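DNA helicase RecQ (Deinococcus radiodurans, PDB 4Q48) probably couples ATP hydrolysis to the unwinding of duplex DNA in the 3'-5' direction, and is represented here by its catalytic core. Local coordinates at residues 97-100 and 101-104; 243-246 and 247-250; 348-351 and 352-356; 318-321 and 322-326. All blocks are in the same frame, centred on the assembly; numbering follows the deposited sequence.

Overall arrangement
Local order at helix ends and along single helix turns runs through this helicase core. From the N terminus, contact 1 comes first, closing the turn from strand 91-94 into helix 100-111 in the first motor domain. Contact 2 does the same between strand 238-242 and helix 246-258 in the second. Contact 4 follows on helix 317-324 of that second domain, and contact 3 comes last, on helix 342-354 in the zinc-binding region. All four are in series; none nests or crosses. Contact 1 stands apart, its centre about 37 Å from that of contact 4, whereas contacts 2 and 3 approach to about 5 Å between nearest atoms without touching.

Contact 1 of 4, residues 97-100 and 101-104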
loop_
_atom_site.group_PDB
_atom_site.type_symbol
_atom_site.label_atom_id
_atom_site.label_comp_id
_atom_site.label_asym_id
_atom_site.label_seq_id
_atom_site.Cartn_x
_atom_site.Cartn_y
_atom_site.Cartn_z
ATOM N N THR A 97 15.451 -21.836 -11.922
ATOM C CA THR A 97 16.878 -21.593 -11.727
ATOM C C THR A 97 17.582 -22.880 -11.304
ATOM O O THR A 97 18.802 -22.911 -11.209
ATOM C CB THR A 97 17.165 -20.522 -10.636
ATOM O OG1 THR A 97 17.227 -21.131 -9.329
ATOM C CG2 THR A 97 16.121 -19.403 -10.673
ATOM N N LEU A 98 16.817 -23.937 -11.043
ATOM C CA LEU A 98 17.394 -25.176 -10.530
ATOM C C LEU A 98 17.757 -26.214 -11.574
ATOM O O LEU A 98 17.108 -26.340 -12.621
ATOM C CB LEU A 98 16.432 -25.838 -9.542
ATOM C CG LEU A 98 16.262 -25.284 -8.137
ATOM C CD1 LEU A 98 14.916 -25.731 -7.632
ATOM C CD2 LEU A 98 17.357 -25.796 -7.233
ATOM N N LEU A 99 18.791 -26.987 -11.255
ATOM C CA LEU A 99 19.139 -28.142 -12.063
ATOM C C LEU A 99 18.041 -29.205 -11.953
ATOM O O LEU A 99 17.408 -29.339 -10.904
ATOM C CB LEU A 99 20.492 -28.703 -11.630
ATOM C CG LEU A 99 21.661 -27.716 -11.677
ATOM C CD1 LEU A 99 22.974 -28.408 -11.317
ATOM C CD2 LEU A 99 21.732 -27.078 -13.051
ATOM N N PRO A 100 17.822 -29.965 -13.036
ATOM C CA PRO A 100 16.860 -31.069 -13.065
ATOM C C PRO A 100 17.035 -32.156 -11.987
ATOM O O PRO A 100 16.006 -32.725 -11.614
ATOM C CB PRO A 100 17.070 -31.661 -14.463
ATOM C CG PRO A 100 17.428 -30.500 -15.283
ATOM C CD PRO A 100 18.303 -29.639 -14.393
ATOM N N HIS A 101 18.241 -32.493 -11.523
ATOM C CA HIS A 101 18.279 -33.437 -10.400
ATOM C C HIS A 101 17.765 -32.769 -9.114
ATOM O O HIS A 101 16.958 -33.358 -8.420
ATOM C CB HIS A 101 19.662 -34.095 -10.192
ATOM C CG HIS A 101 20.743 -33.182 -9.712
ATOM N ND1 HIS A 101 21.425 -32.327 -10.549
ATOM C CD2 HIS A 101 21.293 -33.021 -8.483
ATOM C CE1 HIS A 101 22.340 -31.669 -9.856
ATOM N NE2 HIS A 101 22.269 -32.066 -8.596
ATOM N N GLU A 102 18.193 -31.535 -8.846
ATOM C CA GLU A 102 17.856 -30.786 -7.632
ATOM C C GLU A 102 16.347 -30.550 -7.553
ATOM O O GLU A 102 15.750 -30.576 -6.473
ATOM C CB GLU A 102 18.622 -29.465 -7.656
ATOM C CG GLU A 102 20.129 -29.645 -7.585
ATOM C CD GLU A 102 20.900 -28.346 -7.745
ATOM O OE1 GLU A 102 20.389 -27.427 -8.450
ATOM O OE2 GLU A 102 21.996 -28.257 -7.138
ATOM N N ALA A 103 15.762 -30.267 -8.715
ATOM C CA ALA A 103 14.330 -30.029 -8.867
ATOM C C ALA A 103 13.591 -31.328 -8.564
ATOM O O ALA A 103 12.447 -31.330 -8.116
ATOM C CB ALA A 103 14.004 -29.525 -10.275
ATOM N N ARG A 104 14.256 -32.437 -8.861
ATOM C CA ARG A 104 13.670 -33.751 -8.730
ATOM C C ARG A 104 13.731 -34.224 -7.281
ATOM O O ARG A 104 12.915 -35.064 -6.863
ATOM C CB ARG A 104 14.416 -34.706 -9.673
ATOM C CG ARG A 104 13.925 -36.129 -9.767
ATOM C CD ARG A 104 14.793 -36.908 -10.766
ATOM N NE ARG A 104 14.946 -36.170 -12.021
ATOM C CZ ARG A 104 16.084 -36.069 -12.708
ATOM N NH1 ARG A 104 17.186 -36.667 -12.267
ATOM N NH2 ARG A 104 16.120 -35.365 -13.836
#
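The guanidinium of Arg104 lies with one face over the carbonyl oxygen of Pro100, which sits 3.3 Å above its plane and toward the rim, with His101 CA at a similarly offset place. Because the oxygen meets the face and not an N-H, the Arg104 side chain makes no hydrogen bond to it; the backbone link from Arg104 N to Pro100 O is itself weak. The imidazole of His101 has Glu102 CG on one face, while Leu99 CD1 comes obliquely to its CE1 at 3.6 Å. A chi1 of 69° folds this ring back beside the Leu99 side chain, and the two point the same way. Glu102 works in a different manner. Its extended chain crosses Leu99 and brings OE1 to Leu99 N at 3.3 Å, a bond received on the anti side of the carboxylate, 24° out of its plane. The same oxygen rests on Leu99 CB and on Leu98 CD2. This is one half of a capping box; the reciprocal half is missing, since Leu99 has no side-chain acceptor. Cut back to alanine, Glu102 would probably leave Leu99 N without this acceptor and uncover one face of the imidazole. Ala103 N then gives the first sound helical bond, 2.9 Å to Leu99 O. Together these contacts turn the chain from edge strand 91-94 into helix 100-111, the crossover that leads to the adjacent parallel strand 117-120.

Contact 2 of 4, residues 243-246 and 247-250; sequences CLSR and KSVE
Ser245 and Ser248 form the close-knit part of this turn, a worked example of helix N-capping. Ser245 OG accepts twice from the same residue: from Ser248 N at 3.1 Å, and from Ser248 OG at 2.6 Å. Its chi1 of 63° swings the hydroxyl back over the first turn, where it can meet that amide. Buried Cys243 packs CB against Ser248 CB at 3.7 Å and, a little farther off, against Val249 CG2. The helical bond from Val249 N to Ser245 O completes this side. The outer side is looser. Arg246, extended from CG to NE, runs across Glu250, and OE2 comes to the guanidinium edge near its plane; the salt bridge from NE to OE2 is long, 3.6 Å, and the two flat groups stand 53° apart. In the same turn, Glu250 N makes a weak bond to Arg246 O. Lys247 turns elsewhere, its amine paired with Glu251 one turn on. Without the Ser245 hydroxyl, as with an alanine here, Ser248 N would probably lose its capping acceptor and the Ser248 hydroxyl be set free to turn. The serine cap starts helix 246-258 shortly after strand 238-242 of the parallel sheet in the second RecA-like domain, and the sequence CLSRKSVE is consistent with motif IV of superfamily 2 helicases.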
loop_
_atom_site.group_PDB
_atom_site.type_symbol
_atom_site.label_atom_id
_atom_site.label_comp_id
_atom_site.label_asym_id
_atom_site.label_seq_id
_atom_site.Cartn_x
_atom_site.Cartn_y
_atom_site.Cartn_z
ATOM N N CYS A 243 15.764 12.166 -3.100
ATOM C CA CYS A 243 15.597 13.066 -4.252
ATOM C C CYS A 243 15.222 12.267 -5.490
ATOM O O CYS A 243 15.440 11.046 -5.530
ATOM C CB CYS A 243 16.856 13.887 -4.511
ATOM S SG CYS A 243 17.364 14.903 -3.112
ATOM N N LEU A 244 14.660 12.952 -6.491
ATOM C CA LEU A 244 14.062 12.269 -7.651
ATOM C C LEU A 244 15.081 11.742 -8.649
ATOM O O LEU A 244 14.946 10.631 -9.166
ATOM C CB LEU A 244 13.061 13.176 -8.369
ATOM C CG LEU A 244 12.045 12.316 -9.139
ATOM C CD1 LEU A 244 11.435 11.256 -8.208
ATOM C CD2 LEU A 244 10.942 13.159 -9.800
ATOM N N SER A 245 16.095 12.549 -8.917
ATOM C CA SER A 245 17.118 12.203 -9.899
ATOM C C SER A 245 18.455 11.858 -9.251
ATOM O O SER A 245 18.744 12.244 -8.120
ATOM C CB SER A 245 17.339 13.363 -10.880
ATOM O OG SER A 245 17.822 14.518 -10.206
ATOM N N ARG A 246 19.265 11.121 -9.995
ATOM C CA ARG A 246 20.621 10.807 -9.579
ATOM C C ARG A 246 21.495 12.083 -9.454
ATOM O O ARG A 246 22.449 12.126 -8.672
ATOM C CB ARG A 246 21.212 9.800 -10.566
ATOM C CG ARG A 246 22.711 9.804 -10.671
ATOM C CD ARG A 246 23.209 8.615 -11.481
ATOM N NE ARG A 246 24.665 8.637 -11.620
ATOM C CZ ARG A 246 25.363 7.738 -12.306
ATOM N NH1 ARG A 246 24.734 6.740 -12.915
ATOM N NH2 ARG A 246 26.685 7.842 -12.385
ATOM N N LYS A 247 21.148 13.134 -10.197
ATOM C CA LYS A 247 21.925 14.377 -10.166
ATOM C C LYS A 247 21.592 15.241 -8.946
ATOM O O LYS A 247 22.467 15.934 -8.411
ATOM C CB LYS A 247 21.699 15.171 -11.465
ATOM C CG LYS A 247 21.604 16.691 -11.285
ATOM C CD LYS A 247 21.633 17.426 -12.613
ATOM C CE LYS A 247 21.183 18.879 -12.471
ATOM N NZ LYS A 247 22.326 19.827 -12.332
ATOM N N SER A 248 20.336 15.188 -8.503
ATOM C CA SER A 248 19.918 15.909 -7.302
ATOM C C SER A 248 20.531 15.267 -6.046
ATOM O O SER A 248 20.866 15.965 -5.086
ATOM C CB SER A 248 18.396 15.951 -7.197
ATOM O OG SER A 248 17.824 16.449 -8.394
ATOM N N VAL A 249 20.683 13.940 -6.068
ATOM C CA VAL A 249 21.368 13.221 -4.990
ATOM C C VAL A 249 22.825 13.678 -4.849
ATOM O O VAL A 249 23.234 14.121 -3.781
ATOM C CB VAL A 249 21.308 11.680 -5.201
ATOM C CG1 VAL A 249 22.415 10.977 -4.448
ATOM C CG2 VAL A 249 19.941 11.132 -4.778
ATOM N N GLU A 250 23.597 13.570 -5.926
ATOM C CA GLU A 250 24.976 14.047 -5.961
ATOM C C GLU A 250 25.129 15.468 -5.413
ATOM O O GLU A 250 25.858 15.709 -4.436
ATOM C CB GLU A 250 25.490 13.999 -7.404
ATOM C CG GLU A 250 25.757 12.597 -7.955
ATOM C CD GLU A 250 26.116 12.607 -9.450
ATOM O OE1 GLU A 250 27.047 13.360 -9.854
ATOM O OE2 GLU A 250 25.461 11.849 -10.215
#

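Contact 3 of 4, residues 348-351 and 352-356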
loop_
_atom_site.group_PDB
_atom_site.type_symbol
_atom_site.label_atom_id
_atom_site.label_comp_id
_atom_site.label_asym_id
_atom_site.label_seq_id
_atom_site.Cartn_x
_atom_site.Cartn_y
_atom_site.Cartn_z
ATOM N N VAL A 348 5.672 16.107 -13.296
ATOM C CA VAL A 348 5.156 14.749 -13.246
ATOM C C VAL A 348 4.072 14.491 -14.273
ATOM O O VAL A 348 4.119 13.492 -14.984
ATOM C CB VAL A 348 4.581 14.427 -11.861
ATOM C CG1 VAL A 348 3.688 13.178 -11.911
ATOM C CG2 VAL A 348 5.703 14.278 -10.861
ATOM N N ARG A 349 3.109 15.402 -14.373
ATOM C CA ARG A 349 1.986 15.198 -15.286
ATOM C C ARG A 349 2.474 15.252 -16.732
ATOM O O ARG A 349 1.859 14.640 -17.618
ATOM C CB ARG A 349 0.839 16.175 -14.998
ATOM C CG ARG A 349 -0.067 15.623 -13.893
ATOM C CD ARG A 349 -1.521 16.059 -13.975
ATOM N NE ARG A 349 -1.749 17.326 -13.279
ATOM C CZ ARG A 349 -2.258 17.431 -12.055
ATOM N NH1 ARG A 349 -2.606 16.344 -11.380
ATOM N NH2 ARG A 349 -2.421 18.629 -11.511
ATOM N N ARG A 350 3.591 15.944 -16.969
ATOM C CA ARG A 350 4.136 16.005 -18.326
ATOM C C ARG A 350 4.780 14.673 -18.712
ATOM O O ARG A 350 4.568 14.176 -19.814
ATOM C CB ARG A 350 5.201 17.102 -18.453
ATOM C CG ARG A 350 6.068 16.944 -19.715
ATOM C CD ARG A 350 7.299 17.873 -19.804
ATOM N NE ARG A 350 8.460 17.393 -19.037
ATOM C CZ ARG A 350 9.226 16.351 -19.377
ATOM N NH1 ARG A 350 8.958 15.640 -20.470
ATOM N NH2 ARG A 350 10.258 16.002 -18.614
ATOM N N MET A 351 5.506 14.060 -17.783
ATOM C CA MET A 351 6.095 12.753 -18.032
ATOM C C MET A 351 5.055 11.659 -18.226
ATOM O O MET A 351 5.256 10.773 -19.055
ATOM C CB MET A 351 7.034 12.374 -16.905
ATOM C CG MET A 351 8.321 13.122 -16.980
ATOM S SD MET A 351 9.302 12.871 -15.516
ATOM C CE MET A 351 10.648 13.987 -15.884
ATOM N N LEU A 352 3.960 11.699 -17.465
ATOM C CA LEU A 352 2.889 10.754 -17.716
ATOM C C LEU A 352 2.438 10.934 -19.151
ATOM O O LEU A 352 2.231 9.953 -19.867
ATOM C CB LEU A 352 1.707 10.939 -16.757
ATOM C CG LEU A 352 0.500 10.008 -17.033
ATOM C CD1 LEU A 352 0.858 8.499 -17.042
ATOM C CD2 LEU A 352 -0.712 10.297 -16.122
ATOM N N ALA A 353 2.322 12.187 -19.579
ATOM C CA ALA A 353 1.844 12.482 -20.928
ATOM C C ALA A 353 2.823 12.062 -22.054
ATOM O O ALA A 353 2.397 11.568 -23.111
ATOM C CB ALA A 353 1.518 13.974 -21.038
ATOM N N GLN A 354 4.123 12.195 -21.814
ATOM C CA GLN A 354 5.105 11.839 -22.836
ATOM C C GLN A 354 5.620 10.418 -22.665
ATOM O O GLN A 354 6.545 9.999 -23.341
ATOM C CB GLN A 354 6.260 12.828 -22.824
ATOM C CG GLN A 354 5.853 14.202 -23.291
ATOM C CD GLN A 354 6.902 15.242 -22.990
ATOM O OE1 GLN A 354 7.961 14.932 -22.431
ATOM N NE2 GLN A 354 6.614 16.493 -23.346
ATOM N N SER A 355 5.008 9.685 -21.751
ATOM C CA SER A 355 5.358 8.299 -21.497
ATOM C C SER A 355 4.841 7.471 -22.677
ATOM O O SER A 355 3.892 7.879 -23.360
ATOM C CB SER A 355 4.749 7.843 -20.160
ATOM O OG SER A 355 4.827 6.442 -19.962
ATOM N N ASP A 356 5.490 6.345 -22.963
ATOM C CA ASP A 356 5.028 5.486 -24.051
ATOM C C ASP A 356 4.344 4.249 -23.472
ATOM O O ASP A 356 4.069 3.280 -24.171
ATOM C CB ASP A 356 6.194 5.084 -24.971
ATOM C CG ASP A 356 5.845 5.232 -26.451
ATOM O OD1 ASP A 356 4.638 5.164 -26.778
ATOM O OD2 ASP A 356 6.767 5.418 -27.282
#
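Arg350 lays its aliphatic stem across the amide of Gln354, one helical turn further on, with CG 3.7 Å from NE2 and CD close behind. Such a pairing of residues four apart illustrates how a surface helix can use long polar side chains along one flank; here the helix is 342-354, in the RecQ zinc-binding region. The two side chains cross, and the planes of guanidinium and amide stand 51° apart. Arg350 starts with CG anti to its own amide nitrogen (chi1 164°) and then bends at chi3, which brings the head group back toward the glutamine. Gln354 comes to the edge of the guanidinium, near its plane. The separation of NH1 and OE1, 2.3 Å, is too short to be taken literally, and the angle is poor, so the strength of this polar link is doubtful; the overlap of stem and amide is the surer part of the contact. Met351, extended beyond CG, places that atom 3.8 Å above one guanidinium face, offset to the rim. On another side of the helix Leu352 touches Lys362 and Glu365 of helix 359-376, while Arg349 touches Leu369 and Leu373 of the same helix. Past the last turn, Ser355 OG bonds to Ala357 N in the short connection between the two helices. Beneath, the helical bonds continue: Leu352 N reaches Val348 O at 3.1 Å, and Gln354 N reaches Arg350 O at 2.8 Å, in the carbonyl plane.

Contact 4 of 4, residues 318-321 and 322-326; sequences EGYY and QETGR
Tyr320 O is gripped twice by Thr324: the amide N comes to 2.9 Å and the hydroxyl OG1 to 3.0 Å, the two donors arriving from opposite faces of the carbonyl plane. The case shows how a threonine in the last turn of a helix can spend its hydroxyl on the preceding turn. With chi1 at 63°, OG1 turns back to that carbonyl and the methyl is sent toward the aromatic side chain. There CG2 stands over one face of the Tyr320 ring in a CH-pi contact, 3.6 Å from the centroid and 21° off the normal, with CE1 its nearest ring atom. Tyr320 OH, at the far end, is hydrogen-bonded to Tyr375 OH. Glu323 folds its chain against the Gly319 carbonyl and carries OE1 on to His310, while Glu323 N bonds Gly319 O at 2.8 Å. On another flank Tyr321 OH reaches Phe207 O, and its side chain lies about 10 Å from Gly49 of the ADP site, empty in this model. The helix, 317-324, joins strands 305-310 and 334-340 as a beta-alpha-beta unit, and QETGR probably opens motif VI of superfamily 2 helicases. Thr324 also touches Tyr214 and Ala336 on the neighbouring strands. The chemistry implies that a buried hydroxyl can be paid for within its own helix, so that the same residue offers the surrounding core a methyl group.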
loop_
_atom_site.group_PDB
_atom_site.type_symbol
_atom_site.label_atom_id
_atom_site.label_comp_id
_atom_site.label_asym_id
_atom_site.label_seq_id
_atom_site.Cartn_x
_atom_site.Cartn_y
_atom_site.Cartn_z
ATOM N N GLU A 318 2.365 4.089 -1.942
ATOM C CA GLU A 318 3.102 2.882 -1.551
ATOM C C GLU A 318 4.570 3.215 -1.277
ATOM O O GLU A 318 5.099 2.899 -0.206
ATOM C CB GLU A 318 3.048 1.826 -2.652
ATOM C CG GLU A 318 1.707 1.214 -2.922
ATOM C CD GLU A 318 0.912 2.023 -3.931
ATOM O OE1 GLU A 318 1.141 3.251 -4.036
ATOM O OE2 GLU A 318 0.091 1.416 -4.659
ATOM N N GLY A 319 5.199 3.899 -2.234
ATOM C CA GLY A 319 6.584 4.302 -2.107
ATOM C C GLY A 319 6.821 5.258 -0.959
ATOM O O GLY A 319 7.797 5.130 -0.223
ATOM N N TYR A 320 5.918 6.216 -0.809
ATOM C CA TYR A 320 6.011 7.200 0.254
ATOM C C TYR A 320 5.966 6.497 1.611
ATOM O O TYR A 320 6.758 6.792 2.517
ATOM C CB TYR A 320 4.900 8.247 0.109
ATOM C CG TYR A 320 4.840 9.230 1.246
ATOM C CD1 TYR A 320 5.740 10.279 1.345
ATOM C CD2 TYR A 320 3.899 9.081 2.252
ATOM C CE1 TYR A 320 5.684 11.168 2.415
ATOM C CE2 TYR A 320 3.836 9.956 3.309
ATOM C CZ TYR A 320 4.728 11.002 3.395
ATOM O OH TYR A 320 4.637 11.869 4.470
ATOM N N TYR A 321 5.050 5.557 1.754
ATOM C CA TYR A 321 4.940 4.819 3.006
ATOM C C TYR A 321 6.182 3.955 3.290
ATOM O O TYR A 321 6.648 3.866 4.433
ATOM C CB TYR A 321 3.694 3.940 2.988
ATOM C CG TYR A 321 3.518 3.177 4.249
ATOM C CD1 TYR A 321 2.905 3.762 5.355
ATOM C CD2 TYR A 321 4.010 1.885 4.367
ATOM C CE1 TYR A 321 2.749 3.056 6.539
ATOM C CE2 TYR A 321 3.877 1.181 5.542
ATOM C CZ TYR A 321 3.243 1.764 6.616
ATOM O OH TYR A 321 3.109 1.032 7.761
ATOM N N GLN A 322 6.735 3.320 2.262
ATOM C CA GLN A 322 7.882 2.468 2.520
ATOM C C GLN A 322 9.060 3.385 2.848
ATOM O O GLN A 322 9.847 3.108 3.758
ATOM C CB GLN A 322 8.234 1.553 1.335
ATOM C CG GLN A 322 9.708 1.116 1.397
ATOM C CD GLN A 322 10.258 0.453 0.136
ATOM O OE1 GLN A 322 10.043 0.930 -0.986
ATOM N NE2 GLN A 322 11.015 -0.629 0.322
ATOM N N GLU A 323 9.167 4.500 2.135
ATOM C CA GLU A 323 10.300 5.376 2.359
ATOM C C GLU A 323 10.250 6.060 3.737
ATOM O O GLU A 323 11.163 5.911 4.519
ATOM C CB GLU A 323 10.393 6.406 1.245
ATOM C CG GLU A 323 11.020 5.865 -0.001
ATOM C CD GLU A 323 10.538 6.577 -1.253
ATOM O OE1 GLU A 323 10.182 7.773 -1.152
ATOM O OE2 GLU A 323 10.487 5.935 -2.333
ATOM N N THR A 324 9.177 6.766 4.054
ATOM C CA THR A 324 9.048 7.345 5.375
ATOM C C THR A 324 9.165 6.271 6.463
ATOM O O THR A 324 9.605 6.550 7.588
ATOM C CB THR A 324 7.701 8.075 5.565
ATOM O OG1 THR A 324 6.638 7.130 5.456
ATOM C CG2 THR A 324 7.507 9.176 4.553
ATOM N N GLY A 325 8.730 5.055 6.134
ATOM C CA GLY A 325 8.685 3.980 7.098
ATOM C C GLY A 325 10.037 3.496 7.546
ATOM O O GLY A 325 10.132 2.717 8.477
ATOM N N ARG A 326 11.094 3.949 6.892
ATOM C CA ARG A 326 12.437 3.545 7.290
ATOM C C ARG A 326 12.901 4.312 8.490
ATOM O O ARG A 326 13.998 4.091 9.004
ATOM C CB ARG A 326 13.436 3.744 6.156
ATOM C CG ARG A 326 13.194 2.874 4.973
ATOM C CD ARG A 326 14.435 2.710 4.181
ATOM N NE ARG A 326 14.389 1.517 3.349
ATOM C CZ ARG A 326 13.939 1.515 2.104
ATOM N NH1 ARG A 326 13.489 2.648 1.574
ATOM N NH2 ARG A 326 13.942 0.391 1.391
#